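Local coordinates for protein Ves (Pseudomonas fluorescens, PDB 5V00), which is of unknown molecular function but, as a bicupin of the HutD family, is involved in histidine utilization, at residues D115-A127 against T181-G193. Sequence-based numbering, arbitrary orientation. Where two conformers were deposited one is given.
Sequences DFNLIYSPERYHA and TGRCCLIELTQRG. With FMT (formic acid), chain I.
The guanidinium of Arg192 lies flat on the His126 ring, centres 4.2 Å apart and planes 18° from parallel, with His126 NE2 over the guanidinium face but offset toward its rim. A bend at chi3 (53°) turns the arginine's end over the imidazole, and one water links Arg192 NH1 to Pro122 O and Tyr125 O. Gln191 CA sits over one face of the Tyr125 ring, 4.2 Å from its centroid, a CH-pi contact; Thr190 N lies at the ring's edge, and Trp47 meets the ring edge-to-face. Replacing Tyr125 by alanine would probably leave Gln191 CA and CG without their aromatic surface and open a gap before Trp47. Backbone bonds fix the antiparallel register: His126 N to Thr190 O (2.8 Å), Thr190 N to His126 O (3.1 Å), and Arg192 N to Arg124 O (2.8 Å). Farther along, Phe116 CE2 meets Ile187 CD1 at 3.7 Å and Cys185 SG at 3.9 Å, the sulfur approaching obliquely. The axes of strands 115-120 and 184-191 pass 10.5 Å apart at 15°, evidence of face-to-face sheet packing; the turn after Tyr120 links the two sheets, consistent with the meeting of two cupin barrels in a bicupin.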
ATOM      1  N   ASP B 115       0.041   0.582 -19.144  1.00 21.94           N
ATOM      2  CA  ASP B 115       1.235   1.409 -18.951  1.00 20.34           C
ATOM      3  C   ASP B 115       1.663   1.426 -17.460  1.00 24.06           C
ATOM      4  O   ASP B 115       0.757   1.538 -16.579  1.00 26.07           O
ATOM      5  CB  ASP B 115       1.020   2.798 -19.292  1.00 20.56           C
ATOM      6  CG  ASP B 115       1.016   3.060 -20.854  1.00 21.61           C
ATOM      7  OD1 ASP B 115       1.305   2.110 -21.538  1.00 24.23           O
ATOM      8  OD2 ASP B 115       0.621   4.208 -21.234  1.00 25.05           O
ATOM      9  N   PHE B 116       2.971   1.307 -17.206  1.00 22.03           N
ATOM     10  CA  PHE B 116       3.523   1.571 -15.843  1.00 20.88           C
ATOM     11  C   PHE B 116       3.832   3.021 -15.744  1.00 22.12           C
ATOM     12  O   PHE B 116       4.587   3.567 -16.572  1.00 21.52           O
ATOM     13  CB  PHE B 116       4.754   0.680 -15.633  1.00 20.63           C
ATOM     14  CG  PHE B 116       5.448   0.914 -14.355  1.00 18.90           C
ATOM     15  CD1 PHE B 116       4.824   0.631 -13.152  1.00 18.80           C
ATOM     16  CD2 PHE B 116       6.731   1.383 -14.355  1.00 19.77           C
ATOM     17  CE1 PHE B 116       5.535   0.822 -11.965  1.00 18.65           C
ATOM     18  CE2 PHE B 116       7.439   1.616 -13.154  1.00 21.75           C
ATOM     19  CZ  PHE B 116       6.832   1.251 -11.945  1.00 20.60           C
ATOM     20  N   ASN B 117       3.184   3.729 -14.791  1.00 20.07           N
ATOM     21  CA  ASN B 117       3.254   5.167 -14.664  1.00 19.72           C
ATOM     22  C   ASN B 117       3.974   5.658 -13.415  1.00 21.70           C
ATOM     23  O   ASN B 117       3.546   5.302 -12.300  1.00 22.15           O
ATOM     24  CB  ASN B 117       1.831   5.734 -14.559  1.00 22.44           C
ATOM     25  CG  ASN B 117       1.055   5.776 -15.936  1.00 27.57           C
ATOM     26  OD1 ASN B 117       1.551   5.357 -16.990  1.00 25.92           O
ATOM     27  ND2 ASN B 117      -0.184   6.298 -15.897  1.00 28.09           N
ATOM     28  N   LEU B 118       5.014   6.461 -13.602  1.00 19.56           N
ATOM     29  CA  LEU B 118       5.584   7.281 -12.543  1.00 20.82           C
ATOM     30  C   LEU B 118       5.188   8.706 -12.759  1.00 23.79           C
ATOM     31  O   LEU B 118       5.363   9.262 -13.882  1.00 21.16           O
ATOM     32  CB  LEU B 118       7.101   7.183 -12.528  1.00 19.86           C
ATOM     33  CG  LEU B 118       7.870   8.123 -11.704  1.00 20.07           C
ATOM     34  CD1 LEU B 118       7.542   7.892 -10.236  1.00 22.89           C
ATOM     35  CD2 LEU B 118       9.339   7.999 -11.936  1.00 22.42           C
ATOM     36  N   ILE B 119       4.727   9.378 -11.716  1.00 19.60           N
ATOM     37  CA  ILE B 119       4.621  10.825 -11.759  1.00 20.18           C
ATOM     38  C   ILE B 119       5.194  11.422 -10.487  1.00 25.67           C
ATOM     39  O   ILE B 119       4.982  10.846  -9.374  1.00 23.88           O
ATOM     40  CB  ILE B 119       3.176  11.234 -11.978  1.00 22.09           C
ATOM     41  CG1 ILE B 119       3.018  12.755 -12.046  1.00 22.89           C
ATOM     42  CG2 ILE B 119       2.252  10.693 -10.879  1.00 24.97           C
ATOM     43  CD1 ILE B 119       1.643  13.168 -12.527  1.00 24.21           C
ATOM     44  N   TYR B 120       5.947  12.498 -10.618  1.00 22.02           N
ATOM     45  CA  TYR B 120       6.511  13.166  -9.421  1.00 21.82           C
ATOM     46  C   TYR B 120       6.612  14.650  -9.606  1.00 25.02           C
ATOM     47  O   TYR B 120       6.690  15.141 -10.734  1.00 23.01           O
ATOM     48  CB  TYR B 120       7.891  12.596  -9.050  1.00 20.61           C
ATOM     49  CG  TYR B 120       8.987  12.914 -10.028  1.00 19.06           C
ATOM     50  CD1 TYR B 120       9.219  12.138 -11.170  1.00 19.31           C
ATOM     51  CD2 TYR B 120       9.804  13.970  -9.817  1.00 18.70           C
ATOM     52  CE1 TYR B 120      10.142  12.529 -12.124  1.00 21.41           C
ATOM     53  CE2 TYR B 120      10.823  14.307 -10.688  1.00 19.63           C
ATOM     54  CZ  TYR B 120      10.979  13.568 -11.878  1.00 21.33           C
ATOM     55  OH  TYR B 120      11.942  13.913 -12.783  1.00 21.06           O
ATOM     56  N   SER B 121       6.681  15.358  -8.485  1.00 21.99           N
ATOM     57  CA  SER B 121       6.927  16.821  -8.444  1.00 20.70           C
ATOM     58  C   SER B 121       8.409  17.089  -8.424  1.00 22.36           C
ATOM     59  O   SER B 121       9.083  16.764  -7.435  1.00 22.24           O
ATOM     60  CB  SER B 121       6.296  17.449  -7.170  1.00 22.50           C
ATOM     61  OG  SER B 121       6.848  18.704  -6.982  1.00 25.09           O
ATOM     62  N   PRO B 122       8.969  17.731  -9.474  1.00 23.11           N
ATOM     63  CA  PRO B 122      10.367  18.020  -9.464  1.00 23.48           C
ATOM     64  C   PRO B 122      10.801  19.036  -8.403  1.00 24.93           C
ATOM     65  O   PRO B 122      11.949  19.069  -7.994  1.00 24.45           O
ATOM     66  CB  PRO B 122      10.644  18.559 -10.883  1.00 27.16           C
ATOM     67  CG  PRO B 122       9.537  18.091 -11.691  1.00 29.64           C
ATOM     68  CD  PRO B 122       8.338  17.986 -10.807  1.00 24.88           C
ATOM     69  N   GLU B 123       9.854  19.853  -7.962  1.00 26.01           N
ATOM     70  CA  GLU B 123      10.116  20.793  -6.888  0.52 27.44           C
ATOM     71  C   GLU B 123      10.327  20.045  -5.584  1.00 26.41           C
ATOM     72  O   GLU B 123      11.132  20.475  -4.790  1.00 28.11           O
ATOM     73  CB  GLU B 123       8.918  21.745  -6.755  0.52 32.36           C
ATOM     74  CG  GLU B 123       9.043  22.809  -5.697  0.52 38.18           C
ATOM     75  CD  GLU B 123       7.964  23.882  -5.841  0.52 42.60           C
ATOM     76  OE1 GLU B 123       7.885  24.709  -4.911  0.52 46.68           O
ATOM     77  OE2 GLU B 123       7.202  23.878  -6.840  0.52 45.43           O
ATOM     78  N   ARG B 124       9.641  18.929  -5.399  1.00 22.29           N
ATOM     79  CA  ARG B 124       9.691  18.232  -4.138  1.00 25.66           C
ATOM     80  C   ARG B 124      10.603  16.974  -4.088  1.00 27.44           C
ATOM     81  O   ARG B 124      11.036  16.591  -2.995  1.00 24.35           O
ATOM     82  CB  ARG B 124       8.319  17.902  -3.729  1.00 27.87           C
ATOM     83  CG  ARG B 124       7.517  19.141  -3.393  1.00 33.19           C
ATOM     84  CD  ARG B 124       6.161  18.805  -2.867  1.00 35.82           C
ATOM     85  NE  ARG B 124       5.140  18.544  -3.839  1.00 39.67           N
ATOM     86  CZ  ARG B 124       4.543  19.437  -4.664  1.00 52.32           C
ATOM     87  NH1 ARG B 124       4.935  20.722  -4.722  1.00 52.98           N
ATOM     88  NH2 ARG B 124       3.542  19.026  -5.483  1.00 43.66           N
ATOM     89  N   TYR B 125      10.876  16.348  -5.237  1.00 22.42           N
ATOM     90  CA  TYR B 125      11.638  15.097  -5.267  1.00 20.19           C
ATOM     91  C   TYR B 125      12.700  15.070  -6.332  1.00 23.28           C
ATOM     92  O   TYR B 125      12.496  15.486  -7.472  1.00 21.24           O
ATOM     93  CB  TYR B 125      10.707  13.917  -5.528  1.00 22.30           C
ATOM     94  CG  TYR B 125       9.968  13.552  -4.297  1.00 21.86           C
ATOM     95  CD1 TYR B 125       8.791  14.230  -3.897  1.00 22.66           C
ATOM     96  CD2 TYR B 125      10.501  12.569  -3.450  1.00 23.43           C
ATOM     97  CE1 TYR B 125       8.135  13.876  -2.705  1.00 23.91           C
ATOM     98  CE2 TYR B 125       9.875  12.248  -2.241  1.00 24.63           C
ATOM     99  CZ  TYR B 125       8.698  12.925  -1.872  1.00 25.97           C
ATOM    100  OH  TYR B 125       8.017  12.647  -0.698  1.00 27.19           O
ATOM    101  N   HIS B 126      13.830  14.508  -5.964  1.00 19.17           N
ATOM    102  CA  HIS B 126      14.780  13.944  -6.901  1.00 20.17           C
ATOM    103  C   HIS B 126      14.309  12.561  -7.326  1.00 22.77           C
ATOM    104  O   HIS B 126      13.618  11.875  -6.523  1.00 20.48           O
ATOM    105  CB  HIS B 126      16.151  13.871  -6.348  1.00 21.28           C
ATOM    106  CG  HIS B 126      16.907  15.162  -6.454  1.00 24.47           C
ATOM    107  ND1 HIS B 126      17.362  15.612  -7.690  1.00 28.07           N
ATOM    108  CD2 HIS B 126      17.344  16.049  -5.529  1.00 22.63           C
ATOM    109  CE1 HIS B 126      17.968  16.779  -7.522  1.00 26.86           C
ATOM    110  NE2 HIS B 126      17.958  17.080  -6.237  1.00 23.76           N
ATOM    111  N   ALA B 127      14.636  12.142  -8.541  1.00 19.53           N
ATOM    112  CA  ALA B 127      14.103  10.914  -9.122  1.00 20.58           C
ATOM    113  C   ALA B 127      15.136  10.272 -10.035  1.00 21.00           C
ATOM    114  O   ALA B 127      15.939  10.950 -10.708  1.00 19.52           O
ATOM    115  CB  ALA B 127      12.815  11.193  -9.927  1.00 22.07           C
ATOM    116  N   THR B 181      17.789  -9.607  -9.502  1.00 19.08           N
ATOM    117  CA  THR B 181      17.863 -10.520 -10.656  1.00 19.64           C
ATOM    118  C   THR B 181      16.542 -10.593 -11.327  1.00 20.80           C
ATOM    119  O   THR B 181      15.496 -10.848 -10.650  1.00 21.98           O
ATOM    120  CB  THR B 181      18.312 -11.958 -10.199  1.00 22.96           C
ATOM    121  OG1 THR B 181      19.630 -11.869  -9.606  1.00 27.65           O
ATOM    122  CG2 THR B 181      18.328 -12.878 -11.395  1.00 28.21           C
ATOM    123  N   GLY B 182      16.525 -10.287 -12.614  1.00 19.71           N
ATOM    124  CA  GLY B 182      15.341 -10.358 -13.494  1.00 19.90           C
ATOM    125  C   GLY B 182      14.851  -9.069 -14.103  1.00 20.76           C
ATOM    126  O   GLY B 182      15.381  -7.997 -13.806  1.00 21.65           O
ATOM    127  N   ARG B 183      13.843  -9.143 -14.944  1.00 18.82           N
ATOM    128  CA  ARG B 183      13.419  -8.005 -15.709  1.00 19.50           C
ATOM    129  C   ARG B 183      12.499  -7.110 -14.890  1.00 21.65           C
ATOM    130  O   ARG B 183      11.391  -7.570 -14.453  1.00 19.91           O
ATOM    131  CB  ARG B 183      12.725  -8.451 -16.962  1.00 21.37           C
ATOM    132  CG  ARG B 183      12.416  -7.335 -17.954  1.00 25.65           C
ATOM    133  CD  ARG B 183      13.480  -7.256 -18.983  1.00 30.26           C
ATOM    134  NE  ARG B 183      13.313  -6.341 -20.136  1.00 28.02           N
ATOM    135  CZ  ARG B 183      13.783  -5.045 -20.202  1.00 34.97           C
ATOM    136  NH1 ARG B 183      14.369  -4.341 -19.166  1.00 31.91           N
ATOM    137  NH2 ARG B 183      13.607  -4.379 -21.349  1.00 33.81           N
ATOM    138  N   CYS B 184      12.898  -5.893 -14.657  1.00 20.19           N
ATOM    139  CA  CYS B 184      12.170  -5.007 -13.760  1.00 18.51           C
ATOM    140  C   CYS B 184      12.566  -3.554 -13.985  1.00 19.19           C
ATOM    141  O   CYS B 184      13.530  -3.248 -14.711  1.00 19.23           O
ATOM    142  CB  CYS B 184      12.466  -5.412 -12.312  1.00 17.16           C
ATOM    143  SG  CYS B 184      14.201  -5.190 -11.797  1.00 18.01           S
ATOM    144  N   CYS B 185      11.840  -2.645 -13.358  1.00 16.95           N
ATOM    145  CA  CYS B 185      12.114  -1.232 -13.367  1.00 17.84           C
ATOM    146  C   CYS B 185      12.577  -0.782 -11.987  1.00 19.48           C
ATOM    147  O   CYS B 185      11.964  -1.148 -10.953  1.00 18.64           O
ATOM    148  CB  CYS B 185      10.889  -0.416 -13.808  1.00 18.79           C
ATOM    149  SG  CYS B 185      11.230   1.346 -14.068  1.00 17.68           S
ATOM    150  N   LEU B 186      13.689  -0.109 -11.944  1.00 15.89           N
ATOM    151  CA  LEU B 186      14.302   0.437 -10.727  1.00 17.14           C
ATOM    152  C   LEU B 186      13.985   1.915 -10.613  1.00 18.31           C
ATOM    153  O   LEU B 186      14.343   2.691 -11.505  1.00 19.07           O
ATOM    154  CB  LEU B 186      15.838   0.277 -10.727  1.00 16.91           C
ATOM    155  CG  LEU B 186      16.360  -1.144 -10.883  1.00 18.65           C
ATOM    156  CD1 LEU B 186      17.859  -1.100 -10.929  1.00 22.30           C
ATOM    157  CD2 LEU B 186      15.819  -2.131  -9.857  1.00 19.97           C
ATOM    158  N   ILE B 187      13.302   2.359  -9.558  1.00 16.08           N
ATOM    159  CA  ILE B 187      13.020   3.763  -9.333  1.00 17.03           C
ATOM    160  C   ILE B 187      13.577   4.208  -7.989  1.00 19.59           C
ATOM    161  O   ILE B 187      13.444   3.476  -6.984  1.00 18.04           O
ATOM    162  CB  ILE B 187      11.528   4.063  -9.431  1.00 17.37           C
ATOM    163  CG1 ILE B 187      11.033   3.739 -10.859  1.00 20.26           C
ATOM    164  CG2 ILE B 187      11.154   5.441  -8.996  1.00 19.30           C
ATOM    165  CD1 ILE B 187       9.557   3.783 -11.031  1.00 22.95           C
ATOM    166  N   GLU B 188      14.157   5.378  -7.926  1.00 17.21           N
ATOM    167  CA  GLU B 188      14.681   5.908  -6.732  1.00 15.88           C
ATOM    168  C   GLU B 188      14.165   7.357  -6.539  1.00 20.54           C
ATOM    169  O   GLU B 188      14.182   8.176  -7.470  1.00 21.68           O
ATOM    170  CB  GLU B 188      16.177   5.936  -6.724  1.00 18.24           C
ATOM    171  CG  GLU B 188      16.808   4.572  -6.812  1.00 19.03           C
ATOM    172  CD  GLU B 188      18.371   4.601  -6.804  1.00 21.29           C
ATOM    173  OE1 GLU B 188      18.999   5.579  -6.422  1.00 26.61           O
ATOM    174  OE2 GLU B 188      18.900   3.632  -7.173  1.00 34.57           O
ATOM    175  N   LEU B 189      13.701   7.638  -5.351  1.00 17.67           N
ATOM    176  CA  LEU B 189      13.077   8.941  -5.044  1.00 17.13           C
ATOM    177  C   LEU B 189      13.593   9.443  -3.726  1.00 21.37           C
ATOM    178  O   LEU B 189      13.655   8.684  -2.735  1.00 20.82           O
ATOM    179  CB  LEU B 189      11.573   8.802  -5.045  1.00 19.53           C
ATOM    180  CG  LEU B 189      10.936   8.443  -6.393  1.00 21.51           C
ATOM    181  CD1 LEU B 189       9.705   7.688  -6.183  1.00 23.63           C
ATOM    182  CD2 LEU B 189      10.590   9.782  -7.076  1.00 24.97           C
ATOM    183  N   THR B 190      13.902  10.722  -3.686  1.00 20.09           N
ATOM    184  CA  THR B 190      14.403  11.414  -2.468  1.00 20.03           C
ATOM    185  C   THR B 190      13.807  12.826  -2.362  1.00 22.72           C
ATOM    186  O   THR B 190      13.869  13.595  -3.310  1.00 20.12           O
ATOM    187  CB  THR B 190      15.928  11.495  -2.509  1.00 23.83           C
ATOM    188  OG1 THR B 190      16.461  10.167  -2.524  1.00 23.26           O
ATOM    189  CG2 THR B 190      16.464  12.233  -1.347  1.00 26.49           C
ATOM    190  N   GLN B 191      13.276  13.154  -1.184  1.00 22.68           N
ATOM    191  CA  GLN B 191      12.732  14.469  -0.918  1.00 26.91           C
ATOM    192  C   GLN B 191      13.823  15.490  -1.044  1.00 30.95           C
ATOM    193  O   GLN B 191      15.000  15.260  -0.705  1.00 32.23           O
ATOM    194  CB  GLN B 191      12.218  14.542   0.509  1.00 30.19           C
ATOM    195  CG  GLN B 191      10.847  14.073   0.658  1.00 39.96           C
ATOM    196  CD  GLN B 191      10.259  14.527   2.003  1.00 49.27           C
ATOM    197  OE1 GLN B 191       9.417  15.421   2.062  1.00 50.66           O
ATOM    198  NE2 GLN B 191      10.781  13.967   3.063  1.00 55.67           N
ATOM    199  N   ARG B 192      13.506  16.632  -1.623  1.00 26.77           N
ATOM    200  CA  ARG B 192      14.490  17.676  -1.744  1.00 33.88           C
ATOM    201  C   ARG B 192      14.301  18.558  -0.506  1.00 43.10           C
ATOM    202  O   ARG B 192      13.183  18.650   0.046  1.00 45.73           O
ATOM    203  CB  ARG B 192      14.281  18.530  -2.978  1.00 35.73           C
ATOM    204  CG  ARG B 192      14.301  17.775  -4.222  1.00 32.55           C
ATOM    205  CD  ARG B 192      14.135  18.578  -5.480  1.00 31.67           C
ATOM    206  NE  ARG B 192      15.099  19.693  -5.558  1.00 34.26           N
ATOM    207  CZ  ARG B 192      15.877  19.972  -6.606  1.00 42.29           C
ATOM    208  NH1 ARG B 192      15.883  19.240  -7.739  1.00 41.87           N
ATOM    209  NH2 ARG B 192      16.657  21.045  -6.540  1.00 45.61           N
ATOM    210  N   GLY B 193      15.408  19.182  -0.110  1.00 53.72           N
ATOM    211  CA  GLY B 193      15.638  19.634   1.273  1.00 64.30           C
ATOM    212  C   GLY B 193      14.531  20.495   1.841  1.00 75.61           C
ATOM    213  O   GLY B 193      13.880  21.284   1.124  1.00 74.88           O
ATOM    214  OXT GLY B 193      14.271  20.396   3.045  1.00 93.75           O
TER
HETATM  215  C   FMT I 201      -2.664   8.268 -18.669  1.00 32.62           C
HETATM  216  O1  FMT I 201      -1.668   7.570 -18.338  1.00 26.89           O
HETATM  217  O2  FMT I 201      -2.798   9.524 -18.177  1.00 28.97           O
HETATM  218  O   HOH W   1      13.832  17.258  -8.905  1.00 27.93           O
HETATM  219  O   HOH W   2      10.182  17.737  -0.611  1.00 48.08           O